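Local atomic coordinates of replication protein B (Plasmid RSF1010, PDB entry 3H20), a protein that acts as a primase, making the primers from which the broad-host-range plasmid RSF1010 is replicated in leading-strand mode. Residues I123-A128 against A136-R141; D222-E227 against F244-K249; R255-I260 against K289-P294; K262-A267 against A280-R285. One frame throughout, in Å; residues are numbered along the deposited sequence.

Contact 1 (I123-A128 against A136-R141). With SO4 (sulfate ion), chain D.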
loop_
_atom_site.group_PDB
_atom_site.type_symbol
_atom_site.label_atom_id
_atom_site.label_comp_id
_atom_site.label_asym_id
_atom_site.label_seq_id
_atom_site.Cartn_x
_atom_site.Cartn_y
_atom_site.Cartn_z
ATOM N N ILE A 123 -5.344 4.343 11.314
ATOM C CA ILE A 123 -5.981 5.547 11.854
ATOM C C ILE A 123 -5.816 6.730 10.895
ATOM O O ILE A 123 -6.756 7.488 10.687
ATOM C CB ILE A 123 -5.485 5.889 13.300
ATOM C CG1 ILE A 123 -5.915 4.779 14.273
ATOM C CG2 ILE A 123 -6.058 7.223 13.775
ATOM C CD1 ILE A 123 -5.169 4.797 15.609
ATOM N N ALA A 124 -4.628 6.863 10.298
ATOM C CA ALA A 124 -4.391 7.908 9.295
ATOM C C ALA A 124 -5.404 7.855 8.141
ATOM O O ALA A 124 -5.949 8.889 7.740
ATOM C CB ALA A 124 -2.957 7.835 8.772
ATOM N N ARG A 125 -5.654 6.654 7.620
ATOM C CA ARG A 125 -6.655 6.460 6.573
ATOM C C ARG A 125 -8.074 6.757 7.078
ATOM O O ARG A 125 -8.887 7.343 6.358
ATOM C CB ARG A 125 -6.574 5.034 6.007
ATOM C CG ARG A 125 -5.284 4.748 5.238
ATOM C CD ARG A 125 -5.341 3.422 4.498
ATOM N NE ARG A 125 -5.469 2.269 5.390
ATOM C CZ ARG A 125 -4.451 1.663 5.997
ATOM N NH1 ARG A 125 -3.202 2.091 5.822
ATOM N NH2 ARG A 125 -4.684 0.616 6.781
ATOM N N THR A 126 -8.355 6.351 8.317
ATOM C CA THR A 126 -9.669 6.560 8.935
ATOM C C THR A 126 -9.965 8.054 9.109
ATOM O O THR A 126 -11.051 8.523 8.748
ATOM C CB THR A 126 -9.791 5.767 10.281
ATOM O OG1 THR A 126 -9.828 4.365 9.995
ATOM C CG2 THR A 126 -11.045 6.144 11.056
ATOM N N LEU A 127 -8.985 8.797 9.620
ATOM C CA LEU A 127 -9.143 10.231 9.838
ATOM C C LEU A 127 -9.228 10.998 8.520
ATOM O O LEU A 127 -10.003 11.954 8.412
ATOM C CB LEU A 127 -8.010 10.784 10.719
ATOM C CG LEU A 127 -7.972 10.354 12.195
ATOM C CD1 LEU A 127 -6.698 10.857 12.885
ATOM C CD2 LEU A 127 -9.219 10.839 12.963
ATOM N N ALA A 128 -8.454 10.567 7.517
ATOM C CA ALA A 128 -8.522 11.190 6.197
ATOM C C ALA A 128 -9.915 10.995 5.592
ATOM O O ALA A 128 -10.470 11.906 4.971
ATOM C CB ALA A 128 -7.443 10.631 5.280
ATOM N N ALA A 136 -3.866 10.496 -0.126
ATOM C CA ALA A 136 -2.499 10.183 -0.540
ATOM C C ALA A 136 -1.497 10.484 0.567
ATOM O O ALA A 136 -0.385 9.948 0.565
ATOM C CB ALA A 136 -2.138 10.945 -1.807
ATOM N N SER A 137 -1.905 11.345 1.501
ATOM C CA SER A 137 -1.104 11.743 2.651
ATOM C C SER A 137 -1.295 10.814 3.858
ATOM O O SER A 137 -0.597 10.951 4.873
ATOM C CB SER A 137 -1.469 13.175 3.071
ATOM O OG SER A 137 -1.072 14.137 2.105
ATOM N N ALA A 138 -2.247 9.889 3.742
ATOM C CA ALA A 138 -2.634 9.020 4.848
ATOM C C ALA A 138 -1.789 7.754 4.884
ATOM O O ALA A 138 -2.122 6.754 4.247
ATOM C CB ALA A 138 -4.126 8.672 4.763
ATOM N N ASP A 139 -0.683 7.824 5.617
ATOM C CA ASP A 139 0.142 6.653 5.930
ATOM C C ASP A 139 1.006 6.925 7.170
ATOM O O ASP A 139 1.179 8.082 7.568
ATOM C CB ASP A 139 0.982 6.210 4.723
ATOM C CG ASP A 139 2.089 7.185 4.389
ATOM O OD1 ASP A 139 3.172 7.078 5.006
ATOM O OD2 ASP A 139 1.878 8.048 3.507
ATOM N N SER A 140 1.548 5.866 7.768
ATOM C CA SER A 140 2.257 5.965 9.051
ATOM C C SER A 140 3.612 6.682 8.963
ATOM O O SER A 140 4.221 6.996 9.996
ATOM C CB SER A 140 2.445 4.575 9.660
ATOM O OG SER A 140 3.248 3.771 8.817
ATOM N N ARG A 141 4.076 6.939 7.738
ATOM C CA ARG A 141 5.388 7.561 7.522
ATOM C C ARG A 141 5.356 8.831 6.651
ATOM O O ARG A 141 6.352 9.187 6.024
ATOM C CB ARG A 141 6.356 6.533 6.923
ATOM C CG ARG A 141 6.736 5.394 7.872
ATOM C CD ARG A 141 7.760 5.853 8.912
ATOM N NE ARG A 141 9.108 5.956 8.356
ATOM C CZ ARG A 141 10.025 6.831 8.767
ATOM N NH1 ARG A 141 9.738 7.691 9.735
ATOM N NH2 ARG A 141 11.232 6.852 8.203
HETATM S S SO4 D . 1.044 2.331 6.478
HETATM O O1 SO4 D . 1.865 2.276 5.266
HETATM O O2 SO4 D . -0.006 1.309 6.437
HETATM O O3 SO4 D . 1.880 2.096 7.651
HETATM O O4 SO4 D . 0.426 3.644 6.563
HETATM O O HOH W 1 -1.748 4.112 4.158
#

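Contact 2 (D222-E227 against F244-K249)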
loop_
_atom_site.group_PDB
_atom_site.type_symbol
_atom_site.label_atom_id
_atom_site.label_comp_id
_atom_site.label_asym_id
_atom_site.label_seq_id
_atom_site.Cartn_x
_atom_site.Cartn_y
_atom_site.Cartn_z
ATOM N N ASP A 222 -0.166 -30.334 -12.447
ATOM C CA ASP A 222 -1.191 -29.720 -11.595
ATOM C C ASP A 222 -2.272 -29.056 -12.443
ATOM O O ASP A 222 -3.460 -29.117 -12.118
ATOM C CB ASP A 222 -0.572 -28.681 -10.653
ATOM C CG ASP A 222 0.576 -29.236 -9.821
ATOM O OD1 ASP A 222 0.525 -30.420 -9.405
ATOM O OD2 ASP A 222 1.530 -28.469 -9.570
ATOM N N GLU A 223 -1.829 -28.428 -13.530
ATOM C CA GLU A 223 -2.686 -27.746 -14.494
ATOM C C GLU A 223 -3.622 -28.736 -15.195
ATOM O O GLU A 223 -4.822 -28.484 -15.337
ATOM C CB GLU A 223 -1.796 -27.049 -15.526
ATOM C CG GLU A 223 -2.405 -25.852 -16.222
ATOM C CD GLU A 223 -1.391 -25.101 -17.070
ATOM O OE1 GLU A 223 -0.237 -24.942 -16.610
ATOM O OE2 GLU A 223 -1.753 -24.660 -18.187
ATOM N N TYR A 224 -3.056 -29.862 -15.623
ATOM C CA TYR A 224 -3.814 -30.938 -16.258
ATOM C C TYR A 224 -4.870 -31.525 -15.314
ATOM O O TYR A 224 -6.039 -31.644 -15.683
ATOM C CB TYR A 224 -2.862 -32.024 -16.776
ATOM C CG TYR A 224 -3.543 -33.300 -17.219
ATOM C CD1 TYR A 224 -4.116 -33.412 -18.490
ATOM C CD2 TYR A 224 -3.602 -34.404 -16.368
ATOM C CE1 TYR A 224 -4.744 -34.591 -18.893
ATOM C CE2 TYR A 224 -4.225 -35.575 -16.757
ATOM C CZ TYR A 224 -4.793 -35.662 -18.015
ATOM O OH TYR A 224 -5.408 -36.831 -18.383
ATOM N N ARG A 225 -4.452 -31.867 -14.094
ATOM C CA ARG A 225 -5.347 -32.446 -13.089
ATOM C C ARG A 225 -6.500 -31.507 -12.727
ATOM O O ARG A 225 -7.634 -31.954 -12.528
ATOM C CB ARG A 225 -4.559 -32.847 -11.839
ATOM C CG ARG A 225 -3.537 -33.953 -12.084
ATOM C CD ARG A 225 -2.445 -33.958 -11.023
ATOM N NE ARG A 225 -2.885 -34.577 -9.775
ATOM C CZ ARG A 225 -2.747 -35.869 -9.484
ATOM N NH1 ARG A 225 -2.177 -36.705 -10.346
ATOM N NH2 ARG A 225 -3.185 -36.331 -8.321
ATOM N N SER A 226 -6.203 -30.210 -12.652
ATOM C CA SER A 226 -7.209 -29.185 -12.369
ATOM C C SER A 226 -8.322 -29.170 -13.424
ATOM O O SER A 226 -9.505 -29.199 -13.080
ATOM C CB SER A 226 -6.552 -27.806 -12.270
ATOM O OG SER A 226 -7.385 -26.895 -11.576
ATOM N N GLU A 227 -7.933 -29.139 -14.699
ATOM C CA GLU A 227 -8.892 -29.173 -15.806
ATOM C C GLU A 227 -9.709 -30.471 -15.806
ATOM O O GLU A 227 -10.932 -30.439 -15.965
ATOM C CB GLU A 227 -8.188 -28.992 -17.161
ATOM C CG GLU A 227 -7.458 -27.653 -17.357
ATOM C CD GLU A 227 -8.369 -26.433 -17.245
ATOM O OE1 GLU A 227 -9.525 -26.488 -17.716
ATOM O OE2 GLU A 227 -7.924 -25.406 -16.685
ATOM N N PHE A 244 -8.451 -34.669 -24.478
ATOM C CA PHE A 244 -8.360 -33.770 -25.623
ATOM C C PHE A 244 -8.611 -32.312 -25.204
ATOM O O PHE A 244 -7.862 -31.414 -25.588
ATOM C CB PHE A 244 -9.346 -34.196 -26.716
ATOM C CG PHE A 244 -9.326 -33.310 -27.927
ATOM C CD1 PHE A 244 -8.447 -33.561 -28.973
ATOM C CD2 PHE A 244 -10.178 -32.214 -28.019
ATOM C CE1 PHE A 244 -8.423 -32.737 -30.098
ATOM C CE2 PHE A 244 -10.153 -31.380 -29.134
ATOM C CZ PHE A 244 -9.277 -31.647 -30.175
ATOM N N ILE A 245 -9.674 -32.088 -24.435
ATOM C CA ILE A 245 -10.022 -30.732 -23.996
ATOM C C ILE A 245 -8.983 -30.155 -23.023
ATOM O O ILE A 245 -8.626 -28.977 -23.118
ATOM C CB ILE A 245 -11.457 -30.657 -23.395
ATOM C CG1 ILE A 245 -12.503 -31.066 -24.444
ATOM C CG2 ILE A 245 -11.746 -29.255 -22.872
ATOM C CD1 ILE A 245 -13.930 -31.135 -23.934
ATOM N N ALA A 246 -8.504 -30.976 -22.090
ATOM C CA ALA A 246 -7.445 -30.550 -21.171
ATOM C C ALA A 246 -6.159 -30.208 -21.942
ATOM O O ALA A 246 -5.553 -29.154 -21.718
ATOM C CB ALA A 246 -7.182 -31.626 -20.101
ATOM N N ALA A 247 -5.771 -31.076 -22.872
ATOM C CA ALA A 247 -4.594 -30.831 -23.718
ATOM C C ALA A 247 -4.739 -29.544 -24.528
ATOM O O ALA A 247 -3.782 -28.781 -24.663
ATOM C CB ALA A 247 -4.328 -32.021 -24.645
ATOM N N GLN A 248 -5.934 -29.305 -25.064
ATOM C CA GLN A 248 -6.192 -28.078 -25.825
ATOM C C GLN A 248 -6.012 -26.831 -24.945
ATOM O O GLN A 248 -5.468 -25.820 -25.402
ATOM C CB GLN A 248 -7.587 -28.103 -26.456
ATOM C CG GLN A 248 -7.870 -26.876 -27.316
ATOM C CD GLN A 248 -9.336 -26.639 -27.580
ATOM O OE1 GLN A 248 -10.192 -27.381 -27.101
ATOM N NE2 GLN A 248 -9.638 -25.571 -28.336
ATOM N N LYS A 249 -6.464 -26.912 -23.693
ATOM C CA LYS A 249 -6.352 -25.794 -22.751
ATOM C C LYS A 249 -4.899 -25.517 -22.368
ATOM O O LYS A 249 -4.445 -24.377 -22.451
ATOM C CB LYS A 249 -7.212 -26.033 -21.509
ATOM C CG LYS A 249 -8.672 -25.642 -21.691
ATOM C CD LYS A 249 -9.583 -26.467 -20.796
ATOM C CE LYS A 249 -10.953 -25.814 -20.609
ATOM N NZ LYS A 249 -11.699 -25.637 -21.891
#

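Contact 3 (R255-I260 against K289-P294)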
loop_
_atom_site.group_PDB
_atom_site.type_symbol
_atom_site.label_atom_id
_atom_site.label_comp_id
_atom_site.label_asym_id
_atom_site.label_seq_id
_atom_site.Cartn_x
_atom_site.Cartn_y
_atom_site.Cartn_z
ATOM N N ARG A 255 1.848 -24.510 -22.968
ATOM C CA ARG A 255 2.529 -25.723 -22.518
ATOM C C ARG A 255 3.042 -26.515 -23.709
ATOM O O ARG A 255 2.401 -26.563 -24.761
ATOM C CB ARG A 255 1.617 -26.602 -21.651
ATOM C CG ARG A 255 1.236 -26.004 -20.299
ATOM C CD ARG A 255 2.443 -25.805 -19.407
ATOM N NE ARG A 255 2.066 -25.359 -18.068
ATOM C CZ ARG A 255 2.928 -25.088 -17.091
ATOM N NH1 ARG A 255 4.238 -25.211 -17.285
ATOM N NH2 ARG A 255 2.477 -24.687 -15.912
ATOM N N SER A 256 4.207 -27.125 -23.524
ATOM C CA SER A 256 4.882 -27.891 -24.564
ATOM C C SER A 256 4.159 -29.193 -24.877
ATOM O O SER A 256 3.420 -29.717 -24.047
ATOM C CB SER A 256 6.322 -28.183 -24.126
ATOM O OG SER A 256 6.829 -29.359 -24.730
ATOM N N ALA A 257 4.385 -29.713 -26.079
ATOM C CA ALA A 257 3.908 -31.042 -26.455
ATOM C C ALA A 257 4.471 -32.108 -25.513
ATOM O O ALA A 257 3.780 -33.073 -25.188
ATOM C CB ALA A 257 4.282 -31.350 -27.899
ATOM N N GLU A 258 5.719 -31.910 -25.074
ATOM C CA GLU A 258 6.391 -32.795 -24.115
ATOM C C GLU A 258 5.809 -32.663 -22.702
ATOM O O GLU A 258 5.585 -33.672 -22.027
ATOM C CB GLU A 258 7.906 -32.538 -24.098
ATOM C CG GLU A 258 8.705 -33.535 -23.249
ATOM C CD GLU A 258 10.183 -33.187 -23.117
ATOM O OE1 GLU A 258 10.568 -32.030 -23.401
ATOM O OE2 GLU A 258 10.964 -34.074 -22.716
ATOM N N GLU A 259 5.580 -31.422 -22.265
ATOM C CA GLU A 259 4.926 -31.134 -20.980
ATOM C C GLU A 259 3.560 -31.827 -20.865
ATOM O O GLU A 259 3.256 -32.449 -19.847
ATOM C CB GLU A 259 4.760 -29.621 -20.781
ATOM C CG GLU A 259 5.991 -28.905 -20.228
ATOM C CD GLU A 259 5.780 -27.405 -20.048
ATOM O OE1 GLU A 259 5.420 -26.720 -21.030
ATOM O OE2 GLU A 259 5.987 -26.905 -18.922
ATOM N N ILE A 260 2.755 -31.721 -21.921
ATOM C CA ILE A 260 1.415 -32.307 -21.956
ATOM C C ILE A 260 1.464 -33.836 -22.006
ATOM O O ILE A 260 0.715 -34.513 -21.293
ATOM C CB ILE A 260 0.587 -31.745 -23.142
ATOM C CG1 ILE A 260 0.330 -30.247 -22.943
ATOM C CG2 ILE A 260 -0.735 -32.507 -23.308
ATOM C CD1 ILE A 260 -0.093 -29.505 -24.214
ATOM N N LYS A 289 -3.485 -33.736 -32.722
ATOM C CA LYS A 289 -4.809 -33.210 -33.064
ATOM C C LYS A 289 -5.023 -31.824 -32.483
ATOM O O LYS A 289 -5.541 -30.936 -33.150
ATOM C CB LYS A 289 -5.911 -34.154 -32.580
ATOM C CG LYS A 289 -6.082 -35.398 -33.445
ATOM C CD LYS A 289 -7.505 -35.959 -33.355
ATOM C CE LYS A 289 -7.899 -36.341 -31.925
ATOM N NZ LYS A 289 -9.194 -37.113 -31.896
ATOM N N VAL A 290 -4.600 -31.657 -31.234
ATOM C CA VAL A 290 -4.686 -30.391 -30.521
ATOM C C VAL A 290 -3.863 -29.293 -31.214
ATOM O O VAL A 290 -4.355 -28.180 -31.414
ATOM C CB VAL A 290 -4.251 -30.609 -29.043
ATOM C CG1 VAL A 290 -3.735 -29.330 -28.398
ATOM C CG2 VAL A 290 -5.409 -31.221 -28.254
ATOM N N MET A 291 -2.629 -29.621 -31.604
ATOM C CA MET A 291 -1.721 -28.640 -32.213
ATOM C C MET A 291 -2.176 -28.193 -33.611
ATOM O O MET A 291 -1.784 -27.121 -34.075
ATOM C CB MET A 291 -0.279 -29.163 -32.257
ATOM C CG MET A 291 0.407 -29.349 -30.876
ATOM S SD MET A 291 0.374 -27.863 -29.829
ATOM C CE MET A 291 1.312 -28.423 -28.402
ATOM N N GLY A 292 -3.016 -29.006 -34.257
ATOM C CA GLY A 292 -3.576 -28.680 -35.572
ATOM C C GLY A 292 -4.782 -27.744 -35.538
ATOM O O GLY A 292 -5.191 -27.221 -36.580
ATOM N N LEU A 293 -5.340 -27.514 -34.351
ATOM C CA LEU A 293 -6.546 -26.693 -34.228
ATOM C C LEU A 293 -6.204 -25.223 -34.432
ATOM O O LEU A 293 -5.236 -24.730 -33.845
ATOM C CB LEU A 293 -7.213 -26.867 -32.862
ATOM C CG LEU A 293 -7.862 -28.211 -32.536
ATOM C CD1 LEU A 293 -8.242 -28.238 -31.082
ATOM C CD2 LEU A 293 -9.073 -28.487 -33.438
ATOM N N PRO A 294 -7.012 -24.527 -35.248
ATOM C CA PRO A 294 -6.882 -23.082 -35.447
ATOM C C PRO A 294 -6.899 -22.336 -34.107
ATOM O O PRO A 294 -6.113 -21.410 -33.918
ATOM C CB PRO A 294 -8.125 -22.711 -36.272
ATOM C CG PRO A 294 -8.627 -23.983 -36.848
ATOM C CD PRO A 294 -8.135 -25.109 -36.009
#

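Contact 4 (K262-A267 against A280-R285)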
loop_
_atom_site.group_PDB
_atom_site.type_symbol
_atom_site.label_atom_id
_atom_site.label_comp_id
_atom_site.label_asym_id
_atom_site.label_seq_id
_atom_site.Cartn_x
_atom_site.Cartn_y
_atom_site.Cartn_z
ATOM N N LYS A 262 3.914 -35.839 -20.958
ATOM C CA LYS A 262 4.400 -36.313 -19.659
ATOM C C LYS A 262 3.312 -36.252 -18.579
ATOM O O LYS A 262 3.250 -37.118 -17.701
ATOM C CB LYS A 262 5.645 -35.513 -19.238
ATOM C CG LYS A 262 6.051 -35.666 -17.781
ATOM C CD LYS A 262 7.535 -35.415 -17.581
ATOM C CE LYS A 262 7.940 -35.731 -16.154
ATOM N NZ LYS A 262 9.410 -35.923 -16.021
ATOM N N ALA A 263 2.467 -35.226 -18.651
ATOM C CA ALA A 263 1.338 -35.070 -17.733
ATOM C C ALA A 263 0.283 -36.158 -17.946
ATOM O O ALA A 263 -0.242 -36.723 -16.980
ATOM C CB ALA A 263 0.716 -33.683 -17.882
ATOM N N MET A 264 -0.016 -36.441 -19.212
ATOM C CA MET A 264 -0.951 -37.505 -19.580
ATOM C C MET A 264 -0.413 -38.867 -19.145
ATOM O O MET A 264 -1.149 -39.677 -18.586
ATOM C CB MET A 264 -1.222 -37.504 -21.088
ATOM C CG MET A 264 -2.138 -36.378 -21.569
ATOM S SD MET A 264 -2.404 -36.338 -23.357
ATOM C CE MET A 264 -3.282 -37.872 -23.638
ATOM N N ALA A 265 0.876 -39.095 -19.393
ATOM C CA ALA A 265 1.541 -40.348 -19.035
ATOM C C ALA A 265 1.408 -40.662 -17.545
ATOM O O ALA A 265 1.295 -41.827 -17.160
ATOM C CB ALA A 265 3.002 -40.312 -19.447
ATOM N N GLU A 266 1.403 -39.617 -16.719
ATOM C CA GLU A 266 1.364 -39.766 -15.263
ATOM C C GLU A 266 -0.053 -39.879 -14.699
ATOM O O GLU A 266 -0.284 -40.656 -13.772
ATOM C CB GLU A 266 2.090 -38.592 -14.595
ATOM C CG GLU A 266 2.353 -38.765 -13.099
ATOM C CD GLU A 266 3.434 -39.795 -12.801
ATOM O OE1 GLU A 266 4.377 -39.924 -13.615
ATOM O OE2 GLU A 266 3.347 -40.472 -11.751
ATOM N N ALA A 267 -0.994 -39.117 -15.262
ATOM C CA ALA A 267 -2.292 -38.895 -14.611
ATOM C C ALA A 267 -3.560 -39.242 -15.408
ATOM O O ALA A 267 -4.652 -39.229 -14.843
ATOM C CB ALA A 267 -2.374 -37.446 -14.092
ATOM N N ALA A 280 2.083 -44.606 -25.890
ATOM C CA ALA A 280 2.785 -43.521 -26.579
ATOM C C ALA A 280 2.028 -42.985 -27.792
ATOM O O ALA A 280 1.978 -41.772 -28.001
ATOM C CB ALA A 280 4.192 -43.961 -26.977
ATOM N N ASP A 281 1.434 -43.893 -28.570
ATOM C CA ASP A 281 0.668 -43.528 -29.766
ATOM C C ASP A 281 -0.560 -42.675 -29.447
ATOM O O ASP A 281 -0.859 -41.717 -30.167
ATOM C CB ASP A 281 0.245 -44.779 -30.539
ATOM N N TYR A 282 -1.268 -43.032 -28.376
ATOM C CA TYR A 282 -2.459 -42.292 -27.961
ATOM C C TYR A 282 -2.111 -40.859 -27.557
ATOM O O TYR A 282 -2.798 -39.922 -27.968
ATOM C CB TYR A 282 -3.221 -43.023 -26.845
ATOM C CG TYR A 282 -4.261 -42.163 -26.155
ATOM C CD1 TYR A 282 -5.423 -41.763 -26.821
ATOM C CD2 TYR A 282 -4.078 -41.742 -24.840
ATOM C CE1 TYR A 282 -6.371 -40.960 -26.194
ATOM C CE2 TYR A 282 -5.024 -40.944 -24.201
ATOM C CZ TYR A 282 -6.167 -40.559 -24.883
ATOM O OH TYR A 282 -7.097 -39.764 -24.256
ATOM N N ILE A 283 -1.041 -40.698 -26.773
ATOM C CA ILE A 283 -0.542 -39.370 -26.375
ATOM C C ILE A 283 -0.152 -38.520 -27.597
ATOM O O ILE A 283 -0.587 -37.371 -27.725
ATOM C CB ILE A 283 0.675 -39.472 -25.415
ATOM C CG1 ILE A 283 0.273 -40.106 -24.081
ATOM C CG2 ILE A 283 1.294 -38.096 -25.171
ATOM C CD1 ILE A 283 1.454 -40.554 -23.215
ATOM N N GLU A 284 0.667 -39.096 -28.478
ATOM C CA GLU A 284 1.157 -38.424 -29.685
ATOM C C GLU A 284 0.009 -37.930 -30.564
ATOM O O GLU A 284 0.036 -36.802 -31.050
ATOM C CB GLU A 284 2.090 -39.368 -30.472
ATOM C CG GLU A 284 2.234 -39.071 -31.979
ATOM C CD GLU A 284 3.240 -37.969 -32.303
ATOM O OE1 GLU A 284 4.418 -38.083 -31.899
ATOM O OE2 GLU A 284 2.858 -36.997 -32.988
ATOM N N ARG A 285 -0.994 -38.783 -30.758
ATOM C CA ARG A 285 -2.155 -38.441 -31.575
ATOM C C ARG A 285 -3.008 -37.359 -30.909
ATOM O O ARG A 285 -3.454 -36.415 -31.574
ATOM C CB ARG A 285 -2.979 -39.695 -31.879
ATOM C CG ARG A 285 -4.124 -39.483 -32.861
ATOM C CD ARG A 285 -4.519 -40.775 -33.588
ATOM N NE ARG A 285 -4.576 -41.941 -32.701
ATOM C CZ ARG A 285 -5.560 -42.199 -31.841
ATOM N NH1 ARG A 285 -6.593 -41.371 -31.722
ATOM N NH2 ARG A 285 -5.500 -43.283 -31.080
#

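Contact 1 (I123-A128 against A136-R141)
Arg125 and Ala138 meet where one exposed flank of helix 117-130 faces the loop that follows it. Arg125 CB leaves the helix to one side of the loop, and CG follows anti to the carbonyl carbon (chi1 -67°), which brings CG alongside Ala138, 4.1 Å from its CB. Beyond CD the chain bends at chi3 (-63°) and carries NE and the guanidinium toward a bound sulfate. There Arg125 NH1 works edge-on, giving a bond of 3.0 Å to a water. A second, weak bond runs from Arg125 NH1 to sulfate O2 at 3.3 Å, and both partners lie close to the guanidinium plane. The water passes the link on to the loop, donating to Ala138 O at 2.7 Å. NH2 turns back to its own helix and is hydrogen-bonded to Gln122 OE1. The loop also holds the anion, with Ser140 N donating to sulfate O4 at 2.8 Å. The ion probably came from the crystallisation liquor, and the gathering of donors suits an anion.

Behind this polar rim the fit is one of alanines. Ala138 CB rests on the backbone of Ala124, 3.5 Å from its O, and lies 3.9 Å from Ala128 CB; larger side chains could hardly let the loop lie so near. Around the helix, Ala124 and Leu127 touch strand 73-79, while Ile123 and Thr126 touch the long helix 179-206.

Contact 2 (D222-E227 against F244-K249)
Tyr224 opens the contact between helices 220-234 and 239-252, two neighbours in the C-terminal helix bundle whose axes come within 9.4 Å at an angle of 133°. With CG anti to the backbone N (chi1 169°), the ring swings over to Ala246, its CD1 standing 3.9 Å from the methyl CB. Its hydroxyl is hydrogen-bonded to Asp243 OD1, so a buried aromatic has its one polar atom satisfied. A turn further on, Glu227 directs its CB toward Ala246, the two CB atoms 4.1 Å apart; the small Ala246 lets the two helices come close here. Met228 and Leu231 add further cover to Ala246.

From its CB the Glu227 chain bends at chi2 (-60°) and crosses Lys249 obliquely. The carboxylate has its salt bridge elsewhere, OE2 pairing with Arg253 NH1, and the ammonium NZ of Lys249 stays 4.8 Å from Glu227 OE1, so the opposite charges probably attract only at a distance. What touches is instead the lysine's aliphatic part, whose methylenes cover OE1. An alanine in place of Lys249 would probably strip this cover from Glu227 OE1 and remove a nearby positive charge. The fit is tight, with Glu227 OE1 only 3.1 Å from Lys249 CD.

Contact 3 (R255-I260 against K289-P294)
A single methyl group carries this contact: CE of Met291 is the one atom that reaches across to the start of helix 257-267. It stands 4.1 Å from Ala257 N and 4.2 Å from Ala257 CB, so it lies against both backbone and side chain of the first helical residue. The methionine gets there from the last turn of helix 279-291 by placing CG anti to its carbonyl carbon and then bending at chi2 (-54°), a reach that its unbranched, flexible chain allows. Ala257, with only a methyl of its own, leaves room for the approach and also touches Val287. Met291 has a second neighbour in Arg300 of helix 294-304, whose NH1 is hydrogen-bonded to Arg255 O, so that the C-terminal helix is tied into the same corner.

The surface that receives the methyl is held firmly from within. Ser256 OG accepts from Glu258 N at 2.8 Å and, weakly, from Glu259 N. In return Ser256 N gives an almost straight bond (173°) of 2.8 Å to Glu259 OE1, which accepts with its anti lone pair. The other carboxylate oxygen, Glu259 OE2, is met from above the carboxylate plane by Arg255 NH1 at 2.9 Å in a salt bridge, while Arg255 NE pairs with Glu223 of helix 220-234. Serine is well suited to meeting the bare N-H groups of a first turn, and glutamate three positions on is long enough to fold back to it: this reciprocal pairing is the capping box, a classic way of starting a helix.

Contact 4 (K262-A267 against A280-R285)
Tyr282 OH is hydrogen-bonded to OD2 of Asp243, on helix 239-252, and this bond probably helps to fix the phenol ring where Met264 meets it. The two residues belong to helices 257-267 and 279-291 of the helix bundle, whose axes approach to 10.2 Å and are inclined at 136°, about midway between perpendicular and antiparallel. That spacing is filled largely by Met264 and Ile283. Met264 leaves its helix fully extended through chi2 and bends only at chi3 (65°), which presents the methyl CE to the tyrosine at 3.6 Å from Tyr282 CE2. The methyl approaches the ring obliquely, and the two side chains cross at about a right angle. Met264 CE also lies 4.2 Å from Ile283 CG1, so the one methyl touches both neighbours, on adjacent sides. Methionine suits this buried place, being slender, apolar and able to adapt its end to both.

Helix 269-272, in the connection between the two helices, adds cover: Leu271 touches Tyr282 and Ile283, and Ala270 touches Tyr282. Nearer the surface, Ile283 places CG1 anti to its carbonyl carbon (chi1 -65°) and sends that branch across to the first helix. Ala265 is small enough to let it come close to the backbone, and Ile283 CD1 ends 4.1 Å from Ala265 CB.

In the fold
Along the chain contact 1 comes first, then contact 2, and then contact 3, inside whose loop contact 4 is nested. Contact 1 stands apart in the N-terminal primase part, beside the sheets, with the Asp139 side chain about 11 Å from the bound diphosphate; its centre lies 46 to 56 Å from the others, with the long helix 179-206 in the stretch of chain between. Contacts 2, 3 and 4 cluster with centres 11 to 12 Å apart. Contacts 3 and 4 share helices 257-267 and 279-291, joining opposite ends of that pair, while Tyr224 of contact 2 packs on Ala263 and Ala267. The protein is thus built as two well-separated units, a primase part that holds the bound diphosphate and a compact helix bundle.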